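Local coordinates for transcription regulator AmtR (Mycobacterium smegmatis, PDB 5E57), which probably binds DNA as a TetR-family transcription regulator and takes part in nitrogen regulation, at residues A82-A87 and L194-T198; V89-S94 and P174-G178; C142-A148 and V184-D188. One frame throughout, in Å; residues are numbered along the deposited sequence. Where two conformers were deposited one is given.

Contact 1: residues A82-A87 and L194-T198; sequences APRLHA and LAAAT
H86 and T198 join two crossing helices, 82-98 and 191-202, within the all-helical C-terminal part of this TetR-type regulator, the region that in the family usually handles ligand binding and dimerisation. The short axes stay 9.4 Å apart, wide enough for an imidazole and a leucine to fill the gap. ND1 of H86 and OG1 of T198 are 2.7 Å apart at a nearly straight 166°, a hydrogen bond in which either atom could be the donor. The ring reaches across because its CG stands anti to the backbone N (chi1 -161°), and T198 then approaches its edge, with CB in the ring plane. A water extends the link: it donates to P83 O at 2.7 Å and is also hydrogen-bonded to T198 OG1, joining the hydroxyl to a backbone carbonyl of the first turn.

The apolar part rests on L194. Its CG lies over one face of the H86 ring, 4.0 Å from the centroid and offset toward the rim, in a CH-pi contact. The branches then diverge: CD2 packs on H86 CD2 at 3.8 Å, whereas CD1 turns to P83 and comes 3.7 Å from its CA. W175 and L182 of helix 173-183 also pack against H86. At the other end of the contact, T198 CG2 rests 3.7 Å from A87 CA.

Contact 2: residues V89-S94 and P174-G178; sequences VIYDAS and PWVIG
V89 faces G178 and A93 faces P174, with CA-CA distances of 5.7 Å and 5.1 Å, where helices 82-98 and 173-183 run roughly antiparallel at 139° with their short axes 8.5 Å apart. V89 CG1 packs 3.6 Å from G178 CA, and the same methyl packs on I177 CG2. I90 does most of the bridging. Its CG2, held anti to the backbone N with CG1 beside that N (chi1 -62°), sits over one face of the W175 six-membered ring, 4.1 Å from the centroid and 18° off the normal, a CH-pi contact. CD1 packs on the indole at CE3 and also reaches the backbone, 3.3 Å from P174 O; the missing side chain of G178 makes room for it. Farther along, A93 CB meets P174 CB. S94 OG bonds back to I90 O at 2.6 Å from above the carbonyl plane, on the face opposite S94 N, and in this pose it lies against the P174 ring. No hydrogen bond joins the two segments; they are held by van der Waals packing, mostly of apolar side chains. Around it, helix 191-202 meets I90 through T198 and L202, helix 151-165 lies against V89 and I177, and I177 also packs on L151 of the second subunit.

Contact 3: residues C142-A148 and V184-D188; sequences CGGPPEA and VLGFD
G144 and G186 meet backbone to backbone in a partly buried contact between two interhelical turns, one between helices 118-142 and 151-165, the other between helices 173-183 and 191-202. Their CA atoms are 4.2 Å apart, a closeness made possible by the lack of side chains on both. From G144, CA points a hydrogen at L185 O, the heavy atoms 3.5 Å apart and the angle at H 175°. L185 O is buried here with no conventional hydrogen-bond partner in the model; this CA-H...O contact is a weak substitute. Each helix ends in a Schellman motif, a positive-phi residue with two bonds back into the last turn: G143 in one, G186 (phi 95°) in the other. Beyond the glycines the prolyl ring of P145 comes in, its CG 3.5 Å from V184 O. A148 CB approaches the same oxygen at 3.3 Å. L185 CG stands beside its own backbone N (chi1 -56°), and CD2 reaches A148, 3.6 Å from its O and 4.1 Å from its CB. C142 was deposited in two conformers, so the approach of its SG to L185 O is doubtful. The second subunit adjoins this site, with its R183 packing on P145 and its G180 on V184.

Contacts 1 and 2 share helix 82-98, with centres 10 Å apart: its N-terminal end meets helix 191-202, and its middle meets helix 173-183. They touch where H86 CD2 packs on G178 O and A195 O on W175 CZ3. Contact 3 lies 16 Å from contact 1, which it touches through L185 on L85 and F187 on A82 and L194. Contacts 2 and 3 have centres 18 Å apart and do not touch. Along the chain contact 1 encloses the others, while 2 and 3 cross. Together they tie helices 82-98, 173-183 and 191-202, and the turns that end helices 118-142 and 173-183, into the all-helical C-terminal part; contacts 2 and 3 both border the second subunit.

Contact 1: residues A82-A87 and L194-T198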
ATOM      1  N   ALA A  82     -20.022  10.480   7.276  1.00 22.95           N
ATOM      2  CA  ALA A  82     -19.757   9.945   5.922  1.00 22.83           C
ATOM      3  C   ALA A  82     -19.307  10.994   4.901  1.00 24.34           C
ATOM      4  O   ALA A  82     -18.291  10.780   4.227  1.00 25.13           O
ATOM      5  CB  ALA A  82     -20.956   9.134   5.399  1.00 26.68           C
ATOM      6  N   PRO A  83     -20.018  12.142   4.810  1.00 22.84           N
ATOM      7  CA  PRO A  83     -19.559  13.130   3.851  1.00 23.57           C
ATOM      8  C   PRO A  83     -18.217  13.695   4.236  1.00 24.44           C
ATOM      9  O   PRO A  83     -17.514  14.248   3.374  1.00 21.42           O
ATOM     10  CB  PRO A  83     -20.620  14.234   3.909  1.00 22.76           C
ATOM     11  CG  PRO A  83     -21.892  13.493   4.255  1.00 26.02           C
ATOM     12  CD  PRO A  83     -21.431  12.360   5.181  1.00 24.53           C
ATOM     13  N   ARG A  84     -17.854  13.578   5.513  1.00 23.70           N
ATOM     14  CA  ARG A  84     -16.632  14.259   5.954  1.00 25.32           C
ATOM     15  C   ARG A  84     -15.395  13.410   5.588  1.00 22.86           C
ATOM     16  O   ARG A  84     -14.412  13.908   4.995  1.00 21.15           O
ATOM     17  CB  ARG A  84     -16.711  14.603   7.441  1.00 25.48           C
ATOM     18  CG  ARG A  84     -17.621  15.827   7.678  1.00 26.19           C
ATOM     19  CD  ARG A  84     -17.506  16.283   9.118  1.00 27.71           C
ATOM     20  NE  ARG A  84     -18.156  15.356   9.979  1.00 27.17           N
ATOM     21  CZ  ARG A  84     -17.767  14.977  11.204  1.00 25.27           C
ATOM     22  NH1 ARG A  84     -16.640  15.354  11.746  1.00 27.59           N
ATOM     23  NH2 ARG A  84     -18.535  14.131  11.854  1.00 23.53           N
ATOM     24  N   LEU A  85     -15.514  12.141   5.899  1.00 22.42           N
ATOM     25  CA  LEU A  85     -14.565  11.159   5.529  1.00 22.04           C
ATOM     26  C   LEU A  85     -14.426  11.091   4.015  1.00 22.04           C
ATOM     27  O   LEU A  85     -13.325  11.215   3.501  1.00 23.99           O
ATOM     28  CB  LEU A  85     -14.998   9.826   6.043  1.00 22.46           C
ATOM     29  CG  LEU A  85     -14.103   8.651   5.646  1.00 23.22           C
ATOM     30  CD1 LEU A  85     -12.710   8.883   6.173  1.00 23.77           C
ATOM     31  CD2 LEU A  85     -14.667   7.363   6.243  1.00 24.49           C
ATOM     32  N   HIS A  86     -15.541  11.000   3.323  1.00 22.32           N
ATOM     33  CA  HIS A  86     -15.505  11.087   1.876  1.00 23.89           C
ATOM     34  C   HIS A  86     -14.686  12.228   1.343  1.00 22.66           C
ATOM     35  O   HIS A  86     -13.867  12.019   0.454  1.00 23.10           O
ATOM     36  CB  HIS A  86     -16.879  11.085   1.239  1.00 22.36           C
ATOM     37  CG  HIS A  86     -16.844  10.719  -0.217  1.00 22.04           C
ATOM     38  ND1 HIS A  86     -16.860  11.666  -1.217  1.00 23.17           N
ATOM     39  CD2 HIS A  86     -16.716   9.529  -0.832  1.00 20.66           C
ATOM     40  CE1 HIS A  86     -16.766  11.063  -2.395  1.00 22.35           C
ATOM     41  NE2 HIS A  86     -16.706   9.769  -2.186  1.00 21.24           N
ATOM     42  N   ALA A  87     -14.871  13.431   1.885  1.00 23.17           N
ATOM     43  CA  ALA A  87     -14.222  14.582   1.374  1.00 22.02           C
ATOM     44  C   ALA A  87     -12.705  14.440   1.672  1.00 22.97           C
ATOM     45  O   ALA A  87     -11.888  14.807   0.834  1.00 20.78           O
ATOM     46  CB  ALA A  87     -14.739  15.845   2.024  1.00 24.47           C
ATOM     47  N   LEU A 194     -23.414  11.895  -2.576  1.00 28.93           N
ATOM     48  CA  LEU A 194     -22.215  12.003  -1.790  1.00 29.67           C
ATOM     49  C   LEU A 194     -21.099  12.632  -2.639  1.00 28.92           C
ATOM     50  O   LEU A 194     -20.471  13.653  -2.253  1.00 27.11           O
ATOM     51  CB  LEU A 194     -21.859  10.610  -1.261  1.00 30.96           C
ATOM     52  CG  LEU A 194     -20.622  10.507  -0.365  1.00 34.56           C
ATOM     53  CD1 LEU A 194     -20.762  11.440   0.833  1.00 35.17           C
ATOM     54  CD2 LEU A 194     -20.383   9.093   0.144  1.00 35.37           C
ATOM     55  N   ALA A 195     -20.890  12.087  -3.841  1.00 23.94           N
ATOM     56  CA  ALA A 195     -19.873  12.670  -4.710  1.00 26.82           C
ATOM     57  C   ALA A 195     -20.116  14.078  -4.927  1.00 26.83           C
ATOM     58  O   ALA A 195     -19.171  14.857  -4.997  1.00 25.38           O
ATOM     59  CB  ALA A 195     -19.771  11.979  -6.088  1.00 30.42           C
ATOM     60  N   ALA A 196     -21.374  14.449  -5.138  1.00 28.01           N
ATOM     61  CA  ALA A 196     -21.624  15.832  -5.533  1.00 28.71           C
ATOM     62  C   ALA A 196     -21.338  16.757  -4.341  1.00 26.45           C
ATOM     63  O   ALA A 196     -20.844  17.855  -4.510  1.00 24.46           O
ATOM     64  CB  ALA A 196     -23.077  15.999  -6.003  1.00 29.66           C
ATOM     65  N   ALA A 197     -21.712  16.314  -3.141  1.00 30.09           N
ATOM     66  CA  ALA A 197     -21.429  17.114  -1.897  1.00 30.26           C
ATOM     67  C   ALA A 197     -19.914  17.356  -1.762  1.00 27.76           C
ATOM     68  O   ALA A 197     -19.426  18.469  -1.524  1.00 28.55           O
ATOM     69  CB  ALA A 197     -21.953  16.381  -0.667  1.00 29.94           C
ATOM     70  N   THR A 198     -19.142  16.289  -1.945  1.00 28.90           N
ATOM     71  CA  THR A 198     -17.681  16.405  -1.823  1.00 25.35           C
ATOM     72  C   THR A 198     -17.135  17.328  -2.958  1.00 25.10           C
ATOM     73  O   THR A 198     -16.291  18.212  -2.742  1.00 22.40           O
ATOM     74  CB  THR A 198     -17.080  15.008  -1.860  1.00 23.62           C
ATOM     75  OG1 THR A 198     -17.424  14.289  -0.671  1.00 24.82           O
ATOM     76  CG2 THR A 198     -15.606  15.098  -2.005  1.00 27.33           C
TER
HETATM   77  O   HOH W   1     -18.533  15.648   1.345  1.00 24.14           O

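Contact 2: residues V89-S94 and P174-G178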
ATOM      1  N   VAL A  89     -10.961  11.685   1.859  1.00 18.00           N
ATOM      2  CA  VAL A  89     -10.412  10.630   0.987  1.00 20.09           C
ATOM      3  C   VAL A  89     -10.188  11.230  -0.409  1.00 21.25           C
ATOM      4  O   VAL A  89      -9.109  11.086  -1.009  1.00 19.75           O
ATOM      5  CB  VAL A  89     -11.405   9.458   0.915  1.00 18.68           C
ATOM      6  CG1 VAL A  89     -11.024   8.465  -0.123  1.00 19.00           C
ATOM      7  CG2 VAL A  89     -11.447   8.706   2.241  1.00 20.11           C
ATOM      8  N   ILE A  90     -11.158  11.981  -0.924  1.00 20.44           N
ATOM      9  CA  ILE A  90     -10.958  12.512  -2.279  1.00 21.23           C
ATOM     10  C   ILE A  90      -9.768  13.442  -2.264  1.00 20.51           C
ATOM     11  O   ILE A  90      -8.880  13.319  -3.069  1.00 20.28           O
ATOM     12  CB  ILE A  90     -12.171  13.255  -2.792  1.00 20.42           C
ATOM     13  CG1 ILE A  90     -13.351  12.301  -2.874  1.00 22.74           C
ATOM     14  CG2 ILE A  90     -11.893  13.963  -4.130  1.00 19.97           C
ATOM     15  CD1 ILE A  90     -13.152  10.994  -3.593  1.00 21.78           C
ATOM     16  N   TYR A  91      -9.708  14.328  -1.287  1.00 20.29           N
ATOM     17  CA  TYR A  91      -8.687  15.328  -1.262  1.00 18.27           C
ATOM     18  C   TYR A  91      -7.375  14.696  -1.143  1.00 18.03           C
ATOM     19  O   TYR A  91      -6.412  15.069  -1.841  1.00 21.35           O
ATOM     20  CB  TYR A  91      -8.908  16.290  -0.081  1.00 20.57           C
ATOM     21  CG  TYR A  91      -7.864  17.369   0.046  1.00 21.90           C
ATOM     22  CD1 TYR A  91      -7.954  18.552  -0.717  1.00 23.26           C
ATOM     23  CD2 TYR A  91      -6.788  17.230   0.894  1.00 20.56           C
ATOM     24  CE1 TYR A  91      -7.005  19.559  -0.608  1.00 24.31           C
ATOM     25  CE2 TYR A  91      -5.846  18.275   1.059  1.00 22.09           C
ATOM     26  CZ  TYR A  91      -5.950  19.444   0.302  1.00 22.94           C
ATOM     27  OH  TYR A  91      -5.041  20.489   0.402  1.00 22.68           O
ATOM     28  N   ASP A  92      -7.284  13.744  -0.245  1.00 17.08           N
ATOM     29  CA  ASP A  92      -5.956  13.162   0.045  1.00 17.83           C
ATOM     30  C   ASP A  92      -5.519  12.262  -1.124  1.00 16.68           C
ATOM     31  O   ASP A  92      -4.381  12.363  -1.612  1.00 17.65           O
ATOM     32  CB  ASP A  92      -6.049  12.355   1.352  1.00 17.32           C
ATOM     33  CG  ASP A  92      -4.709  12.079   1.991  1.00 18.87           C
ATOM     34  OD1 ASP A  92      -3.651  12.448   1.415  1.00 18.32           O
ATOM     35  OD2 ASP A  92      -4.761  11.419   3.075  1.00 19.69           O
ATOM     36  N   ALA A  93      -6.392  11.341  -1.555  1.00 19.00           N
ATOM     37  CA  ALA A  93      -6.046  10.453  -2.681  1.00 17.39           C
ATOM     38  C   ALA A  93      -5.672  11.315  -3.910  1.00 17.67           C
ATOM     39  O   ALA A  93      -4.661  11.016  -4.642  1.00 19.75           O
ATOM     40  CB  ALA A  93      -7.215   9.555  -2.973  1.00 17.62           C
ATOM     41  N   SER A  94      -6.441  12.366  -4.157  1.00 19.26           N
ATOM     42  CA  SER A  94      -6.047  13.290  -5.250  1.00 20.90           C
ATOM     43  C   SER A  94      -4.655  13.855  -5.119  1.00 24.29           C
ATOM     44  O   SER A  94      -3.851  13.853  -6.105  1.00 23.66           O
ATOM     45  CB  SER A  94      -7.006  14.430  -5.379  1.00 21.33           C
ATOM     46  OG  SER A  94      -8.341  13.949  -5.506  1.00 22.59           O
ATOM     47  N   PRO A 174      -9.146   8.745  -7.512  1.00 21.88           N
ATOM     48  CA  PRO A 174      -9.572   9.145  -6.161  1.00 22.79           C
ATOM     49  C   PRO A 174     -11.025   8.828  -5.842  1.00 23.31           C
ATOM     50  O   PRO A 174     -11.325   8.460  -4.715  1.00 26.00           O
ATOM     51  CB  PRO A 174      -9.362  10.647  -6.165  1.00 22.29           C
ATOM     52  CG  PRO A 174      -8.263  10.896  -7.151  1.00 22.46           C
ATOM     53  CD  PRO A 174      -8.432   9.822  -8.210  1.00 22.33           C
ATOM     54  N   TRP A 175     -11.926   8.977  -6.825  1.00 25.47           N
ATOM     55  CA  TRP A 175     -13.338   8.778  -6.619  1.00 23.65           C
ATOM     56  C   TRP A 175     -13.662   7.359  -6.431  1.00 23.99           C
ATOM     57  O   TRP A 175     -14.594   7.023  -5.695  1.00 23.15           O
ATOM     58  CB  TRP A 175     -14.193   9.434  -7.742  1.00 25.45           C
ATOM     59  CG  TRP A 175     -13.914  10.920  -7.868  1.00 22.74           C
ATOM     60  CD1 TRP A 175     -12.910  11.512  -8.626  1.00 23.48           C
ATOM     61  CD2 TRP A 175     -14.552  11.987  -7.166  1.00 22.73           C
ATOM     62  NE1 TRP A 175     -12.940  12.901  -8.456  1.00 21.65           N
ATOM     63  CE2 TRP A 175     -13.955  13.209  -7.594  1.00 22.56           C
ATOM     64  CE3 TRP A 175     -15.629  12.053  -6.291  1.00 23.63           C
ATOM     65  CZ2 TRP A 175     -14.365  14.470  -7.086  1.00 24.52           C
ATOM     66  CZ3 TRP A 175     -16.025  13.294  -5.803  1.00 23.44           C
ATOM     67  CH2 TRP A 175     -15.403  14.471  -6.189  1.00 22.23           C
ATOM     68  N   VAL A 176     -12.891   6.499  -7.088  1.00 21.74           N
ATOM     69  CA  VAL A 176     -13.076   5.065  -6.945  1.00 21.17           C
ATOM     70  C   VAL A 176     -12.699   4.650  -5.537  1.00 20.53           C
ATOM     71  O   VAL A 176     -13.356   3.814  -4.909  1.00 21.48           O
ATOM     72  CB  VAL A 176     -12.202   4.319  -7.975  1.00 24.49           C
ATOM     73  CG1 VAL A 176     -12.201   2.821  -7.725  1.00 23.06           C
ATOM     74  CG2 VAL A 176     -12.657   4.653  -9.406  1.00 26.87           C
ATOM     75  N   ILE A 177     -11.623   5.250  -5.067  1.00 20.43           N
ATOM     76  CA  ILE A 177     -11.154   5.028  -3.736  1.00 23.95           C
ATOM     77  C   ILE A 177     -12.174   5.543  -2.683  1.00 22.24           C
ATOM     78  O   ILE A 177     -12.381   4.904  -1.675  1.00 21.94           O
ATOM     79  CB  ILE A 177      -9.802   5.752  -3.551  1.00 22.84           C
ATOM     80  CG1 ILE A 177      -8.742   5.025  -4.390  1.00 23.81           C
ATOM     81  CG2 ILE A 177      -9.409   5.836  -2.076  1.00 23.00           C
ATOM     82  CD1 ILE A 177      -8.312   3.730  -3.787  1.00 23.47           C
ATOM     83  N   GLY A 178     -12.764   6.695  -2.979  1.00 19.48           N
ATOM     84  CA  GLY A 178     -13.754   7.311  -2.157  1.00 21.37           C
ATOM     85  C   GLY A 178     -14.935   6.403  -1.983  1.00 21.90           C
ATOM     86  O   GLY A 178     -15.359   6.188  -0.871  1.00 22.78           O
TER

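Contact 3: residues C142-A148 and V184-D188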
ATOM      1  N   CYS A 142     -23.922   3.639  10.429  1.00 34.34           N
ATOM      2  CA  CYS A 142     -24.536   2.786   9.400  0.50 35.37           C
ATOM      3  C   CYS A 142     -24.621   1.332   9.830  1.00 34.33           C
ATOM      4  O   CYS A 142     -25.120   0.517   9.085  1.00 39.39           O
ATOM      5  CB  CYS A 142     -23.788   2.904   8.076  0.50 35.72           C
ATOM      6  SG  CYS A 142     -22.218   2.036   8.101  0.50 35.03           S
ATOM      7  N   GLY A 143     -24.174   1.037  11.048  1.00 36.65           N
ATOM      8  CA  GLY A 143     -24.244  -0.288  11.574  1.00 36.83           C
ATOM      9  C   GLY A 143     -23.292  -1.201  10.824  1.00 39.45           C
ATOM     10  O   GLY A 143     -23.610  -2.360  10.590  1.00 35.70           O
ATOM     11  N   GLY A 144     -22.100  -0.692  10.478  1.00 39.47           N
ATOM     12  CA  GLY A 144     -21.121  -1.475   9.691  1.00 35.69           C
ATOM     13  C   GLY A 144     -20.127  -2.220  10.582  1.00 36.59           C
ATOM     14  O   GLY A 144     -20.318  -2.290  11.781  1.00 29.72           O
ATOM     15  N   PRO A 145     -19.052  -2.786   9.988  1.00 32.83           N
ATOM     16  CA  PRO A 145     -18.118  -3.625  10.752  1.00 32.05           C
ATOM     17  C   PRO A 145     -17.086  -2.874  11.575  1.00 34.45           C
ATOM     18  O   PRO A 145     -16.202  -2.248  11.039  1.00 32.01           O
ATOM     19  CB  PRO A 145     -17.467  -4.490   9.673  1.00 31.03           C
ATOM     20  CG  PRO A 145     -17.524  -3.648   8.424  1.00 32.60           C
ATOM     21  CD  PRO A 145     -18.786  -2.811   8.534  1.00 31.45           C
ATOM     22  N   PRO A 146     -17.175  -2.955  12.908  1.00 37.02           N
ATOM     23  CA  PRO A 146     -16.307  -2.116  13.715  1.00 35.27           C
ATOM     24  C   PRO A 146     -14.828  -2.288  13.406  1.00 33.73           C
ATOM     25  O   PRO A 146     -14.039  -1.357  13.587  1.00 30.82           O
ATOM     26  CB  PRO A 146     -16.656  -2.519  15.174  1.00 37.84           C
ATOM     27  CG  PRO A 146     -17.328  -3.838  15.061  1.00 39.30           C
ATOM     28  CD  PRO A 146     -18.092  -3.754  13.751  1.00 41.18           C
ATOM     29  N   GLU A 147     -14.466  -3.445  12.880  1.00 30.98           N
ATOM     30  CA  GLU A 147     -13.087  -3.786  12.674  1.00 30.07           C
ATOM     31  C   GLU A 147     -12.497  -3.108  11.427  1.00 29.32           C
ATOM     32  O   GLU A 147     -11.292  -3.114  11.259  1.00 27.49           O
ATOM     33  CB  GLU A 147     -12.940  -5.323  12.608  1.00 29.38           C
ATOM     34  N   ALA A 148     -13.312  -2.482  10.585  1.00 27.45           N
ATOM     35  CA  ALA A 148     -12.835  -1.953   9.336  1.00 25.36           C
ATOM     36  C   ALA A 148     -12.262  -0.550   9.438  1.00 24.66           C
ATOM     37  O   ALA A 148     -11.952   0.059   8.421  1.00 25.99           O
ATOM     38  CB  ALA A 148     -13.981  -1.948   8.322  1.00 26.46           C
ATOM     39  N   VAL A 184     -16.489  -0.156   2.639  1.00 19.96           N
ATOM     40  CA  VAL A 184     -15.868  -1.106   3.571  1.00 20.31           C
ATOM     41  C   VAL A 184     -16.352  -0.817   4.953  1.00 21.92           C
ATOM     42  O   VAL A 184     -16.210  -1.687   5.853  1.00 26.34           O
ATOM     43  CB  VAL A 184     -14.315  -1.109   3.644  1.00 20.59           C
ATOM     44  CG1 VAL A 184     -13.762  -1.620   2.373  1.00 23.37           C
ATOM     45  CG2 VAL A 184     -13.741   0.270   3.941  1.00 19.98           C
ATOM     46  N   LEU A 185     -16.894   0.381   5.141  1.00 22.43           N
ATOM     47  CA  LEU A 185     -17.449   0.735   6.451  1.00 25.37           C
ATOM     48  C   LEU A 185     -18.945   0.448   6.603  1.00 27.30           C
ATOM     49  O   LEU A 185     -19.503   0.768   7.621  1.00 29.28           O
ATOM     50  CB  LEU A 185     -17.256   2.206   6.686  1.00 22.72           C
ATOM     51  CG  LEU A 185     -15.828   2.671   6.576  1.00 22.92           C
ATOM     52  CD1 LEU A 185     -15.814   4.183   6.789  1.00 21.34           C
ATOM     53  CD2 LEU A 185     -14.925   1.947   7.547  1.00 22.67           C
ATOM     54  N   GLY A 186     -19.582  -0.087   5.567  1.00 31.99           N
ATOM     55  CA  GLY A 186     -20.999  -0.459   5.607  1.00 32.72           C
ATOM     56  C   GLY A 186     -21.856   0.645   5.068  1.00 32.59           C
ATOM     57  O   GLY A 186     -23.048   0.573   5.140  1.00 33.60           O
ATOM     58  N   PHE A 187     -21.274   1.695   4.537  1.00 33.81           N
ATOM     59  CA  PHE A 187     -22.120   2.714   3.935  1.00 37.72           C
ATOM     60  C   PHE A 187     -22.726   2.168   2.637  1.00 42.22           C
ATOM     61  O   PHE A 187     -21.995   1.694   1.762  1.00 36.88           O
ATOM     62  CB  PHE A 187     -21.322   3.982   3.700  1.00 34.68           C
ATOM     63  CG  PHE A 187     -22.095   5.120   3.146  1.00 35.55           C
ATOM     64  CD1 PHE A 187     -22.621   6.085   3.979  1.00 36.54           C
ATOM     65  CD2 PHE A 187     -22.210   5.283   1.789  1.00 36.41           C
ATOM     66  CE1 PHE A 187     -23.299   7.169   3.451  1.00 36.20           C
ATOM     67  CE2 PHE A 187     -22.897   6.357   1.261  1.00 41.33           C
ATOM     68  CZ  PHE A 187     -23.444   7.304   2.088  1.00 38.13           C
ATOM     69  N   ASP A 188     -24.057   2.254   2.541  1.00 44.31           N
ATOM     70  CA  ASP A 188     -24.821   1.885   1.335  1.00 46.99           C
ATOM     71  C   ASP A 188     -25.722   3.041   0.859  1.00 45.34           C
ATOM     72  O   ASP A 188     -26.668   2.799   0.145  1.00 47.49           O
ATOM     73  CB  ASP A 188     -25.685   0.618   1.592  1.00 45.18           C
TER